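Local structure of B-agarase (Saccharophagus degradans, 4BQ2) at residues D7-Q12 with P36-K41; T30-E35 with M109-A114; Y73-S78 with I184-I189; S101-V106 with D148-V153. The protein hydrolyses beta-1,4 linkages in agarose as a family 50 exo-beta-agarase, probably working from a chain end. All coordinates share one frame; numbering follows the deposited sequence.

Overall arrangement
All four contacts lie in the N-terminal CBM-like domain, where strands and loops from distant parts of the chain meet. Interactions 1 and 3 share a calcium site: Asp7, Glu9, Ser37 and Lys38 come from interaction 1 and Asp185 from interaction 3, and their centres are 11 Å apart. Interaction 2 is centred 7 Å from interaction 3, and Ser111 OG meets Asp75 OD1 at 2.5 Å between them. Interaction 4 lies 11 Å from the centres of both 2 and 3 and about 21 Å from that of interaction 1. Strand 110-115 joins 2 to 4, pairing with strand 150-155. Loop residues Met658 and His664, far along the chain, touch interaction 4.

Interaction 1 (D7-Q12 with P36-K41); sequences DFENDQ and PSKGLK. With CA (calcium ion), chain K.
This contact forms most of a calcium site in the CBM-like beta domain, where the loop after strand 3-6 meets strand 36-44. Calcium is bound by Asp7 O at 2.3 Å and Lys38 O at 2.3 Å, one backbone carbonyl from each segment. Glu9 OE2 and Ser37 OG add one side-chain oxygen each, and water 2 also binds. Asp185 of strand 180-191 completes the shell with both carboxylate oxygens. The ion thus ties the loop to two neighbouring strands.

The Glu9 carboxylate does double duty. Besides binding calcium, OE2 accepts from Lys38 N at 3.1 Å through its syn lone pair, in a bent bond of 136°. Its other oxygen, OE1, takes a bond from water 1. The Glu9 chain folds at chi2 (-56°), which turns the carboxylate back to the metal. With chi1 at -171°, Ser37 directs OG away from its own N and onto the ion.

The loop is shaped by its own bonds. Asp7 OD1 accepts from Glu9 N at 3.0 Å, an Asx turn, and Phe8 to Asp11 form a type I beta turn. Asp11 OD2 lies 3.4 Å from Lys38 CE, while the Lys38 ammonium stays beyond salt-bridge distance of that carboxylate.

On the buried side Phe8 packs against the strand and also touches Ile26 of strand 22-30. Leu40 CB sits over the centre of one face of the Phe8 ring, 3.8 Å from its centroid, in a CH-pi contact.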
loop_
_atom_site.group_PDB
_atom_site.type_symbol
_atom_site.label_atom_id
_atom_site.label_comp_id
_atom_site.label_asym_id
_atom_site.label_seq_id
_atom_site.Cartn_x
_atom_site.Cartn_y
_atom_site.Cartn_z
ATOM N N ASP A 7 -9.142 34.590 -6.042
ATOM C CA ASP A 7 -9.617 34.973 -4.693
ATOM C C ASP A 7 -11.131 35.014 -4.592
ATOM O O ASP A 7 -11.672 35.282 -3.519
ATOM C CB ASP A 7 -8.991 36.284 -4.191
ATOM C CG ASP A 7 -9.383 37.507 -5.019
ATOM O OD1 ASP A 7 -10.365 37.505 -5.789
ATOM O OD2 ASP A 7 -8.660 38.498 -4.901
ATOM N N PHE A 8 -11.803 34.762 -5.720
ATOM C CA PHE A 8 -13.290 34.691 -5.810
ATOM C C PHE A 8 -14.053 35.963 -5.417
ATOM O O PHE A 8 -15.276 35.913 -5.210
ATOM C CB PHE A 8 -13.827 33.429 -5.111
ATOM C CG PHE A 8 -13.133 32.179 -5.566
ATOM C CD1 PHE A 8 -13.441 31.623 -6.808
ATOM C CD2 PHE A 8 -12.097 31.614 -4.814
ATOM C CE1 PHE A 8 -12.765 30.493 -7.275
ATOM C CE2 PHE A 8 -11.424 30.475 -5.278
ATOM C CZ PHE A 8 -11.765 29.925 -6.505
ATOM N N GLU A 9 -13.344 37.094 -5.349
ATOM C CA GLU A 9 -13.944 38.349 -4.860
ATOM C C GLU A 9 -14.880 39.045 -5.858
ATOM O O GLU A 9 -15.754 39.801 -5.469
ATOM C CB GLU A 9 -12.862 39.320 -4.368
ATOM C CG GLU A 9 -12.117 38.799 -3.147
ATOM C CD GLU A 9 -13.075 38.476 -2.016
ATOM O OE1 GLU A 9 -13.889 39.356 -1.686
ATOM O OE2 GLU A 9 -13.066 37.334 -1.499
ATOM N N ASN A 10 -14.677 38.817 -7.145
ATOM C CA ASN A 10 -15.626 39.332 -8.143
ATOM C C ASN A 10 -16.965 38.544 -8.155
ATOM O O ASN A 10 -17.800 38.758 -9.028
ATOM C CB ASN A 10 -14.965 39.366 -9.534
ATOM C CG ASN A 10 -14.696 37.973 -10.092
ATOM O OD1 ASN A 10 -14.958 36.958 -9.427
ATOM N ND2 ASN A 10 -14.183 37.915 -11.319
ATOM N N ASP A 11 -17.146 37.620 -7.203
ATOM C CA ASP A 11 -18.428 36.885 -7.013
ATOM C C ASP A 11 -18.796 35.948 -8.196
ATOM O O ASP A 11 -19.953 35.513 -8.348
ATOM C CB ASP A 11 -19.583 37.883 -6.727
ATOM C CG ASP A 11 -20.515 37.429 -5.591
ATOM O OD1 ASP A 11 -20.575 36.217 -5.281
ATOM O OD2 ASP A 11 -21.199 38.300 -4.993
ATOM N N GLN A 12 -17.817 35.619 -9.039
ATOM C CA GLN A 12 -18.130 34.752 -10.170
ATOM C C GLN A 12 -17.451 33.392 -10.065
ATOM O O GLN A 12 -16.295 33.284 -9.623
ATOM C CB GLN A 12 -17.752 35.430 -11.481
ATOM C CG GLN A 12 -18.482 36.744 -11.722
ATOM C CD GLN A 12 -18.084 37.386 -13.036
ATOM O OE1 GLN A 12 -17.814 36.691 -14.022
ATOM N NE2 GLN A 12 -18.036 38.724 -13.058
ATOM N N PRO A 36 -14.156 37.028 7.315
ATOM C CA PRO A 36 -15.037 36.529 6.254
ATOM C C PRO A 36 -14.516 36.945 4.872
ATOM O O PRO A 36 -13.948 38.031 4.703
ATOM C CB PRO A 36 -16.363 37.222 6.532
ATOM C CG PRO A 36 -16.352 37.511 7.984
ATOM C CD PRO A 36 -14.909 37.682 8.401
ATOM N N SER A 37 -14.694 36.081 3.896
ATOM C CA SER A 37 -14.205 36.353 2.559
ATOM C C SER A 37 -15.110 35.577 1.632
ATOM O O SER A 37 -15.787 34.682 2.081
ATOM C CB SER A 37 -12.771 35.872 2.426
ATOM O OG SER A 37 -12.193 36.315 1.203
ATOM N N LYS A 38 -15.156 35.925 0.352
ATOM C CA LYS A 38 -15.861 35.084 -0.611
ATOM C C LYS A 38 -14.993 33.885 -1.008
ATOM O O LYS A 38 -13.845 34.068 -1.381
ATOM C CB LYS A 38 -16.228 35.890 -1.858
ATOM C CG LYS A 38 -17.053 37.131 -1.605
ATOM C CD LYS A 38 -18.538 36.887 -1.634
ATOM C CE LYS A 38 -19.254 38.089 -2.248
ATOM N NZ LYS A 38 -18.507 39.358 -2.067
ATOM N N GLY A 39 -15.548 32.675 -0.939
ATOM C CA GLY A 39 -14.822 31.468 -1.332
ATOM C C GLY A 39 -15.642 30.592 -2.290
ATOM O O GLY A 39 -16.835 30.815 -2.487
ATOM N N LEU A 40 -14.967 29.640 -2.915
ATOM C CA LEU A 40 -15.646 28.669 -3.769
ATOM C C LEU A 40 -16.101 27.491 -2.932
ATOM O O LEU A 40 -15.265 26.712 -2.404
ATOM C CB LEU A 40 -14.714 28.189 -4.863
ATOM C CG LEU A 40 -15.342 27.175 -5.832
ATOM C CD1 LEU A 40 -16.245 27.868 -6.835
ATOM C CD2 LEU A 40 -14.197 26.477 -6.535
ATOM N N LYS A 41 -17.415 27.335 -2.855
ATOM C CA LYS A 41 -18.017 26.231 -2.146
ATOM C C LYS A 41 -18.177 25.064 -3.127
ATOM O O LYS A 41 -18.841 25.200 -4.154
ATOM C CB LYS A 41 -19.375 26.618 -1.557
ATOM C CG LYS A 41 -20.024 25.455 -0.810
ATOM C CD LYS A 41 -21.419 25.784 -0.336
ATOM C CE LYS A 41 -21.993 24.558 0.361
ATOM N NZ LYS A 41 -23.114 24.929 1.273
HETATM CA CA CA K . -11.886 35.296 -1.210
HETATM O O HOH W 1 -15.095 39.164 0.734
HETATM O O HOH W 2 -10.192 36.442 -0.798
#

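Interaction 2 (T30-E35 with M109-A114); sequences TGINGE and MQSYYA
Ile32 touches Met109 and Ser111 with two of its branches. Its CG2 methyl presses on Met109 CG at 3.3 Å, tighter than ordinary carbon contact, and also lies against the backbone of Gln110. The CD1 methyl reaches farther along the strand and stops 3.6 Å from Ser111 OG. This split follows from chi1 (58°), which wedges CG1 between the backbone N and carbonyl carbon of Ile32 and leaves CG2 beside the N. The Met109 side chain meets the loop mainly through CB and CG. Its chain then bends at chi2 and chi3, and the sulfur and CE run on past the loop to pack on Asp75 and Val77.

No direct hydrogen bond crosses the contact. Water 3 links the two backbones instead: it donates to Thr30 O at 2.8 Å and accepts from Met109 N at 2.9 Å.

The loop that holds Ile32 in place is a tight one. Gly31 to Gly34 form a type I beta turn, with Gly34 N bonded to Gly31 O at 3.0 Å. Gly31 N bonds to Glu35 O at 2.9 Å and closes the base. Asn33 OD1 accepts from Glu35 N at 3.0 Å, an Asx turn.

Behind the first shell, Ser111 OG is hydrogen-bonded to Asp75 and Arg188. The whole contact sets the hairpin loop between strands 22-30 and 36-44 against the start of strand 110-115. That strand runs between strand 70-79, its antiparallel partner, and strand 150-155, its parallel one.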
loop_
_atom_site.group_PDB
_atom_site.type_symbol
_atom_site.label_atom_id
_atom_site.label_comp_id
_atom_site.label_asym_id
_atom_site.label_seq_id
_atom_site.Cartn_x
_atom_site.Cartn_y
_atom_site.Cartn_z
ATOM N N THR A 30 -15.587 32.123 6.886
ATOM C CA THR A 30 -14.463 32.656 7.688
ATOM C C THR A 30 -13.072 32.170 7.262
ATOM O O THR A 30 -12.742 30.976 7.385
ATOM C CB THR A 30 -14.656 32.339 9.183
ATOM O OG1 THR A 30 -15.910 32.885 9.614
ATOM C CG2 THR A 30 -13.497 32.906 10.017
ATOM N N GLY A 31 -12.240 33.090 6.765
ATOM C CA GLY A 31 -10.911 32.734 6.276
ATOM C C GLY A 31 -9.876 32.409 7.352
ATOM O O GLY A 31 -10.162 32.489 8.551
ATOM N N ILE A 32 -8.675 32.066 6.898
ATOM C CA ILE A 32 -7.567 31.646 7.759
ATOM C C ILE A 32 -7.172 32.730 8.752
ATOM O O ILE A 32 -6.718 32.426 9.864
ATOM C CB ILE A 32 -6.294 31.206 6.960
ATOM C CG1 ILE A 32 -5.758 32.325 6.032
ATOM C CG2 ILE A 32 -6.538 29.931 6.180
ATOM C CD1 ILE A 32 -4.251 32.348 5.886
ATOM N N ASN A 33 -7.339 33.987 8.343
ATOM C CA ASN A 33 -6.942 35.120 9.173
ATOM C C ASN A 33 -8.075 35.576 10.104
ATOM O O ASN A 33 -7.945 36.597 10.750
ATOM C CB ASN A 33 -6.374 36.276 8.318
ATOM C CG ASN A 33 -7.407 36.897 7.381
ATOM O OD1 ASN A 33 -8.595 36.563 7.431
ATOM N ND2 ASN A 33 -6.947 37.805 6.502
ATOM N N GLY A 34 -9.188 34.822 10.128
ATOM C CA GLY A 34 -10.345 35.122 10.972
ATOM C C GLY A 34 -11.408 35.986 10.304
ATOM O O GLY A 34 -12.509 36.167 10.841
ATOM N N GLU A 35 -11.095 36.494 9.118
ATOM C CA GLU A 35 -11.988 37.406 8.409
ATOM C C GLU A 35 -12.852 36.713 7.341
ATOM O O GLU A 35 -12.322 35.959 6.513
ATOM C CB GLU A 35 -11.175 38.492 7.705
ATOM C CG GLU A 35 -10.167 39.224 8.581
ATOM C CD GLU A 35 -9.410 40.269 7.792
ATOM O OE1 GLU A 35 -9.880 40.657 6.716
ATOM O OE2 GLU A 35 -8.341 40.694 8.230
ATOM N N MET A 109 -10.447 27.141 8.665
ATOM C CA MET A 109 -9.758 27.091 7.385
ATOM C C MET A 109 -8.256 27.095 7.624
ATOM O O MET A 109 -7.795 27.739 8.559
ATOM C CB MET A 109 -10.156 28.298 6.568
ATOM C CG MET A 109 -9.319 28.427 5.313
ATOM S SD MET A 109 -10.342 29.050 4.011
ATOM C CE MET A 109 -11.398 27.656 3.760
ATOM N N GLN A 110 -7.496 26.385 6.785
ATOM C CA GLN A 110 -6.035 26.428 6.818
ATOM C C GLN A 110 -5.471 26.650 5.414
ATOM O O GLN A 110 -6.200 26.472 4.420
ATOM C CB GLN A 110 -5.474 25.132 7.411
ATOM C CG GLN A 110 -6.032 24.811 8.796
ATOM C CD GLN A 110 -5.373 23.609 9.434
ATOM O OE1 GLN A 110 -4.195 23.652 9.796
ATOM N NE2 GLN A 110 -6.128 22.514 9.566
ATOM N N SER A 111 -4.192 27.019 5.323
ATOM C CA SER A 111 -3.525 27.171 4.021
ATOM C C SER A 111 -2.719 25.935 3.735
ATOM O O SER A 111 -2.044 25.390 4.650
ATOM C CB SER A 111 -2.535 28.362 4.006
ATOM O OG SER A 111 -3.189 29.598 3.815
ATOM N N TYR A 112 -2.755 25.514 2.468
ATOM C CA TYR A 112 -2.117 24.285 2.038
ATOM C C TYR A 112 -1.176 24.579 0.879
ATOM O O TYR A 112 -1.532 25.337 -0.023
ATOM C CB TYR A 112 -3.198 23.271 1.595
ATOM C CG TYR A 112 -4.026 22.753 2.741
ATOM C CD1 TYR A 112 -5.171 23.433 3.179
ATOM C CD2 TYR A 112 -3.652 21.585 3.397
ATOM C CE1 TYR A 112 -5.926 22.978 4.237
ATOM C CE2 TYR A 112 -4.385 21.107 4.442
ATOM C CZ TYR A 112 -5.516 21.813 4.889
ATOM O OH TYR A 112 -6.245 21.275 5.944
ATOM N N TYR A 113 0.005 23.974 0.855
ATOM C CA TYR A 113 0.875 24.252 -0.298
ATOM C C TYR A 113 1.466 23.040 -0.954
ATOM O O TYR A 113 1.726 22.026 -0.302
ATOM C CB TYR A 113 1.988 25.271 0.041
ATOM C CG TYR A 113 2.970 24.793 1.101
ATOM C CD1 TYR A 113 2.710 24.999 2.461
ATOM C CD2 TYR A 113 4.158 24.169 0.743
ATOM C CE1 TYR A 113 3.612 24.579 3.442
ATOM C CE2 TYR A 113 5.071 23.746 1.706
ATOM C CZ TYR A 113 4.788 23.959 3.052
ATOM O OH TYR A 113 5.694 23.527 3.993
ATOM N N ALA A 114 1.708 23.185 -2.255
ATOM C CA ALA A 114 2.366 22.181 -3.045
ATOM C C ALA A 114 3.505 22.832 -3.792
ATOM O O ALA A 114 3.300 23.730 -4.620
ATOM C CB ALA A 114 1.380 21.524 -4.015
HETATM O O HOH W 3 -11.802 29.577 9.568
#

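Interaction 3 (Y73-S78 with I184-I189); sequences YFDIVS and IDNIRI. With CA (calcium ion), chain K.
This is a buried antiparallel strand pairing inside the beta domain, between strand 70-79 and strand 180-191. The segment axes approach to 4.7 Å, and their N-to-C directions are 173° apart. Two hydrogen-bonded pairs hold it: Tyr73 with Arg188 and Asp75 with Asp185. Tyr73 N reaches Arg188 O at 2.7 Å, and Asp75 N reaches Asp185 O at 2.8 Å.

Between these pairs the register slips by one residue, a beta bulge. Against strand 3-6, Asn186 and Ile187 both face Phe6, a G1 beta bulge. Asn186, in the bulge, has positive phi (63°), and Asn186 ND2 donates to Asp75 OD2 at 2.8 Å, almost straight at 175°.

The Asp75 carboxylate is gripped at both oxygens. Arg188 NH1 forms a salt bridge with Asp75 OD1 at 2.8 Å, coming from above the carboxylate plane; a second partner of OD1 is Ser111. The same NH1 donates to Asn186 O, on a lone pair in the carbonyl plane. These bonds, with one from Arg188 NE to Gln190, fix the rotation of the guanidinium. Tyr73 CB rests over the centre of one guanidinium face, 3.6 Å above it.

Ile187 CG2 packs on Phe74 CE2 at 3.8 Å. Asp185, on the same face as Asp75, binds calcium with OD1 and OD2, and Tyr29 OH also bonds to OD2. Asn186 OD1 accepts from water 2, a calcium ligand.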
loop_
_atom_site.group_PDB
_atom_site.type_symbol
_atom_site.label_atom_id
_atom_site.label_comp_id
_atom_site.label_asym_id
_atom_site.label_seq_id
_atom_site.Cartn_x
_atom_site.Cartn_y
_atom_site.Cartn_z
ATOM N N TYR A 73 -0.428 27.552 -3.497
ATOM C CA TYR A 73 -1.157 27.595 -2.229
ATOM C C TYR A 73 -2.653 27.593 -2.421
ATOM O O TYR A 73 -3.137 28.226 -3.353
ATOM C CB TYR A 73 -0.794 28.897 -1.514
ATOM C CG TYR A 73 0.488 28.822 -0.764
ATOM C CD1 TYR A 73 1.709 28.834 -1.432
ATOM C CD2 TYR A 73 0.496 28.732 0.627
ATOM C CE1 TYR A 73 2.904 28.765 -0.749
ATOM C CE2 TYR A 73 1.702 28.666 1.321
ATOM C CZ TYR A 73 2.891 28.693 0.628
ATOM O OH TYR A 73 4.094 28.641 1.294
ATOM N N PHE A 74 -3.379 26.929 -1.514
ATOM C CA PHE A 74 -4.852 26.967 -1.470
ATOM C C PHE A 74 -5.268 27.096 -0.018
ATOM O O PHE A 74 -4.651 26.447 0.849
ATOM C CB PHE A 74 -5.478 25.638 -1.952
ATOM C CG PHE A 74 -4.979 25.135 -3.272
ATOM C CD1 PHE A 74 -3.758 24.488 -3.377
ATOM C CD2 PHE A 74 -5.803 25.197 -4.389
ATOM C CE1 PHE A 74 -3.310 23.993 -4.601
ATOM C CE2 PHE A 74 -5.366 24.721 -5.630
ATOM C CZ PHE A 74 -4.132 24.107 -5.726
ATOM N N ASP A 75 -6.285 27.921 0.259
ATOM C CA ASP A 75 -6.936 27.918 1.580
ATOM C C ASP A 75 -8.138 26.991 1.439
ATOM O O ASP A 75 -8.915 27.128 0.498
ATOM C CB ASP A 75 -7.411 29.324 2.005
ATOM C CG ASP A 75 -6.265 30.322 2.205
ATOM O OD1 ASP A 75 -5.074 29.940 2.133
ATOM O OD2 ASP A 75 -6.587 31.528 2.357
ATOM N N ILE A 76 -8.256 25.996 2.306
ATOM C CA ILE A 76 -9.315 24.981 2.162
ATOM C C ILE A 76 -9.858 24.598 3.525
ATOM O O ILE A 76 -9.099 24.574 4.524
ATOM C CB ILE A 76 -8.795 23.686 1.447
ATOM C CG1 ILE A 76 -7.789 24.021 0.330
ATOM C CG2 ILE A 76 -9.950 22.825 0.904
ATOM C CD1 ILE A 76 -7.180 22.786 -0.344
ATOM N N VAL A 77 -11.150 24.282 3.583
ATOM C CA VAL A 77 -11.724 23.692 4.802
ATOM C C VAL A 77 -12.875 22.796 4.378
ATOM O O VAL A 77 -13.474 23.048 3.338
ATOM C CB VAL A 77 -12.257 24.770 5.759
ATOM C CG1 VAL A 77 -13.514 25.434 5.196
ATOM C CG2 VAL A 77 -12.543 24.180 7.132
ATOM N N SER A 78 -13.178 21.752 5.162
ATOM C CA SER A 78 -14.344 20.886 4.876
ATOM C C SER A 78 -15.527 21.412 5.685
ATOM O O SER A 78 -15.332 22.045 6.701
ATOM C CB SER A 78 -14.081 19.417 5.259
ATOM O OG SER A 78 -13.093 18.870 4.426
ATOM N N ILE A 184 -12.930 26.599 -0.810
ATOM C CA ILE A 184 -11.589 26.856 -1.321
ATOM C C ILE A 184 -11.471 28.371 -1.534
ATOM O O ILE A 184 -12.404 29.004 -2.034
ATOM C CB ILE A 184 -11.358 26.127 -2.656
ATOM C CG1 ILE A 184 -11.441 24.579 -2.475
ATOM C CG2 ILE A 184 -10.023 26.537 -3.284
ATOM C CD1 ILE A 184 -11.549 23.817 -3.788
ATOM N N ASP A 185 -10.334 28.950 -1.173
ATOM C CA ASP A 185 -10.119 30.389 -1.407
ATOM C C ASP A 185 -8.646 30.654 -1.619
ATOM O O ASP A 185 -7.791 29.834 -1.217
ATOM C CB ASP A 185 -10.717 31.189 -0.247
ATOM C CG ASP A 185 -10.881 32.676 -0.577
ATOM O OD1 ASP A 185 -10.617 33.074 -1.734
ATOM O OD2 ASP A 185 -11.225 33.453 0.337
ATOM N N ASN A 186 -8.334 31.762 -2.311
ATOM C CA ASN A 186 -6.975 32.302 -2.401
ATOM C C ASN A 186 -5.986 31.367 -3.074
ATOM O O ASN A 186 -4.912 31.111 -2.551
ATOM C CB ASN A 186 -6.468 32.740 -1.017
ATOM C CG ASN A 186 -7.343 33.832 -0.409
ATOM O OD1 ASN A 186 -7.726 34.778 -1.099
ATOM N ND2 ASN A 186 -7.675 33.700 0.871
ATOM N N ILE A 187 -6.392 30.804 -4.202
ATOM C CA ILE A 187 -5.488 30.001 -4.968
ATOM C C ILE A 187 -4.401 30.922 -5.496
ATOM O O ILE A 187 -4.683 31.879 -6.227
ATOM C CB ILE A 187 -6.201 29.275 -6.111
ATOM C CG1 ILE A 187 -7.453 28.563 -5.560
ATOM C CG2 ILE A 187 -5.206 28.351 -6.758
ATOM C CD1 ILE A 187 -8.185 27.630 -6.512
ATOM N N ARG A 188 -3.163 30.662 -5.093
ATOM C CA ARG A 188 -2.079 31.595 -5.399
ATOM C C ARG A 188 -0.737 30.887 -5.496
ATOM O O ARG A 188 -0.616 29.734 -5.043
ATOM C CB ARG A 188 -2.031 32.678 -4.301
ATOM C CG ARG A 188 -1.559 32.139 -2.946
ATOM C CD ARG A 188 -2.193 32.837 -1.773
ATOM N NE ARG A 188 -1.632 32.370 -0.496
ATOM C CZ ARG A 188 -2.263 31.562 0.359
ATOM N NH1 ARG A 188 -3.483 31.067 0.079
ATOM N NH2 ARG A 188 -1.650 31.231 1.489
ATOM N N ILE A 189 0.263 31.573 -6.062
ATOM C CA ILE A 189 1.661 31.147 -6.023
ATOM C C ILE A 189 2.480 32.080 -5.131
ATOM O O ILE A 189 2.372 33.298 -5.237
ATOM C CB ILE A 189 2.324 31.107 -7.412
ATOM C CG1 ILE A 189 1.651 30.063 -8.289
ATOM C CG2 ILE A 189 3.801 30.731 -7.297
ATOM C CD1 ILE A 189 1.893 30.321 -9.751
HETATM CA CA CA K . -11.886 35.296 -1.210
HETATM O O HOH W 2 -10.192 36.442 -0.798
#

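Interaction 4 (S101-V106 with D148-V153); sequences SIDIPV and DDRQFV
Arg150 reaches Asp103 by bending once, at chi3 (68°), on a chain otherwise extended from chi2. Asp103 has CG between its backbone N and carbonyl carbon (chi1 59°), which turns the carboxylate to meet it. The two groups form an end-on salt bridge, one nitrogen to each oxygen. Arg150 NH2 donates to Asp103 OD1 at 2.8 Å, on the syn side and near the guanidinium plane. Arg150 NH1 to Asp103 OD2 is longer, 3.2 Å, and comes in from above the carboxylate. The planes stand 55° apart, so the grip is skewed. NH1 also gives a weak bond to Asp103 O and another bond to Tyr112 OH.

In the conformer described, Ile102 lies between the guanidinium and the Phe152 ring. Its CG1 lies over one face of the guanidinium, 3.8 Å from Arg150 NH2. Its CG2 sits over the Phe152 ring, 4.0 Å from the centroid, as a CH-pi contact displaced toward the rim.

Ser101 and Val153 form an antiparallel hydrogen-bonded pair: Ser101 N reaches Val153 O at 3.0 Å, and Val153 N reaches Ser101 O at 2.9 Å. The contact joins the end of strand 97-104 to strand 150-155. Strand 84-92 pairs with the former and strand 110-115 with the latter, while Met658 packs on Ile102 and Arg150.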
loop_
_atom_site.group_PDB
_atom_site.type_symbol
_atom_site.label_atom_id
_atom_site.label_comp_id
_atom_site.label_asym_id
_atom_site.label_seq_id
_atom_site.Cartn_x
_atom_site.Cartn_y
_atom_site.Cartn_z
ATOM N N SER A 101 -1.424 14.801 -1.911
ATOM C CA SER A 101 -2.711 14.636 -1.278
ATOM C C SER A 101 -2.595 14.993 0.190
ATOM O O SER A 101 -1.470 14.943 0.779
ATOM C CB SER A 101 -3.202 13.169 -1.437
ATOM O OG SER A 101 -4.482 13.025 -0.829
ATOM N N ILE A 102 -3.732 15.342 0.793
ATOM C CA ILE A 102 -3.773 15.655 2.229
ATOM C C ILE A 102 -5.213 15.578 2.727
ATOM O O ILE A 102 -6.159 15.608 1.924
ATOM C CB ILE A 102 -3.137 17.053 2.515
ATOM C CG1 ILE A 102 -2.845 17.236 4.001
ATOM C CG2 ILE A 102 -4.014 18.180 1.975
ATOM C CD1 ILE A 102 -1.855 16.223 4.520
ATOM N N ASP A 103 -5.388 15.461 4.042
ATOM C CA ASP A 103 -6.708 15.535 4.674
ATOM C C ASP A 103 -7.090 16.995 4.855
ATOM O O ASP A 103 -6.221 17.813 5.166
ATOM C CB ASP A 103 -6.657 14.926 6.088
ATOM C CG ASP A 103 -5.667 15.632 6.991
ATOM O OD1 ASP A 103 -4.441 15.482 6.749
ATOM O OD2 ASP A 103 -6.126 16.348 7.936
ATOM N N ILE A 104 -8.373 17.296 4.651
ATOM C CA ILE A 104 -8.944 18.614 4.900
ATOM C C ILE A 104 -9.969 18.468 6.011
ATOM O O ILE A 104 -11.078 17.942 5.795
ATOM C CB ILE A 104 -9.621 19.233 3.655
ATOM C CG1 ILE A 104 -8.751 19.069 2.392
ATOM C CG2 ILE A 104 -10.012 20.670 3.967
ATOM C CD1 ILE A 104 -7.359 19.740 2.423
ATOM N N PRO A 105 -9.597 18.897 7.229
ATOM C CA PRO A 105 -10.514 18.783 8.362
ATOM C C PRO A 105 -11.668 19.770 8.279
ATOM O O PRO A 105 -11.561 20.784 7.593
ATOM C CB PRO A 105 -9.625 19.118 9.595
ATOM C CG PRO A 105 -8.224 18.915 9.123
ATOM C CD PRO A 105 -8.240 19.293 7.656
ATOM N N VAL A 106 -12.766 19.433 8.948
ATOM C CA VAL A 106 -13.868 20.370 9.220
ATOM C C VAL A 106 -13.386 21.293 10.340
ATOM O O VAL A 106 -12.606 20.867 11.187
ATOM C CB VAL A 106 -15.127 19.610 9.677
ATOM C CG1 VAL A 106 -16.274 20.560 9.956
ATOM C CG2 VAL A 106 -15.574 18.622 8.621
ATOM N N ASP A 148 2.750 27.984 9.919
ATOM C CA ASP A 148 1.445 27.436 10.330
ATOM C C ASP A 148 0.778 26.650 9.170
ATOM O O ASP A 148 -0.185 25.896 9.385
ATOM C CB ASP A 148 0.520 28.566 10.777
ATOM C CG ASP A 148 0.782 29.028 12.199
ATOM O OD1 ASP A 148 1.748 28.556 12.832
ATOM O OD2 ASP A 148 -0.005 29.864 12.699
ATOM N N ASP A 149 1.304 26.827 7.959
ATOM C CA ASP A 149 0.719 26.249 6.745
ATOM C C ASP A 149 0.915 24.734 6.697
ATOM O O ASP A 149 1.816 24.185 7.354
ATOM C CB ASP A 149 1.318 26.893 5.492
ATOM C CG ASP A 149 1.112 28.392 5.450
ATOM O OD1 ASP A 149 0.105 28.886 6.023
ATOM O OD2 ASP A 149 1.977 29.077 4.861
ATOM N N ARG A 150 0.074 24.061 5.921
ATOM C CA ARG A 150 0.192 22.616 5.752
ATOM C C ARG A 150 0.725 22.238 4.388
ATOM O O ARG A 150 0.212 22.679 3.386
ATOM C CB ARG A 150 -1.153 21.953 5.993
ATOM C CG ARG A 150 -1.691 22.215 7.408
ATOM C CD ARG A 150 -2.872 21.311 7.702
ATOM N NE ARG A 150 -2.474 19.899 7.810
ATOM C CZ ARG A 150 -3.315 18.888 7.609
ATOM N NH1 ARG A 150 -4.595 19.122 7.300
ATOM N NH2 ARG A 150 -2.889 17.637 7.744
ATOM N N GLN A 151 1.731 21.379 4.357
ATOM C CA GLN A 151 2.330 20.953 3.089
ATOM C C GLN A 151 1.551 19.760 2.527
ATOM O O GLN A 151 1.382 18.757 3.230
ATOM C CB GLN A 151 3.823 20.592 3.269
ATOM C CG GLN A 151 4.432 20.247 1.923
ATOM C CD GLN A 151 5.934 20.083 1.882
ATOM O OE1 GLN A 151 6.581 19.642 2.845
ATOM N NE2 GLN A 151 6.491 20.356 0.722
ATOM N N PHE A 152 1.046 19.864 1.290
ATOM C CA PHE A 152 0.442 18.697 0.618
ATOM C C PHE A 152 1.497 17.596 0.638
ATOM O O PHE A 152 2.710 17.857 0.422
ATOM C CB PHE A 152 0.087 18.993 -0.840
ATOM C CG PHE A 152 -1.346 19.432 -1.086
ATOM C CD1 PHE A 152 -2.340 18.493 -1.369
ATOM C CD2 PHE A 152 -1.682 20.793 -1.137
ATOM C CE1 PHE A 152 -3.659 18.886 -1.645
ATOM C CE2 PHE A 152 -2.989 21.194 -1.400
ATOM C CZ PHE A 152 -3.983 20.246 -1.667
ATOM N N VAL A 153 1.061 16.364 0.875
ATOM C CA VAL A 153 2.018 15.284 1.070
ATOM C C VAL A 153 2.372 14.678 -0.266
ATOM O O VAL A 153 1.487 14.456 -1.094
ATOM C CB VAL A 153 1.398 14.188 1.952
ATOM C CG1 VAL A 153 2.320 13.002 2.161
ATOM C CG2 VAL A 153 0.978 14.786 3.289
#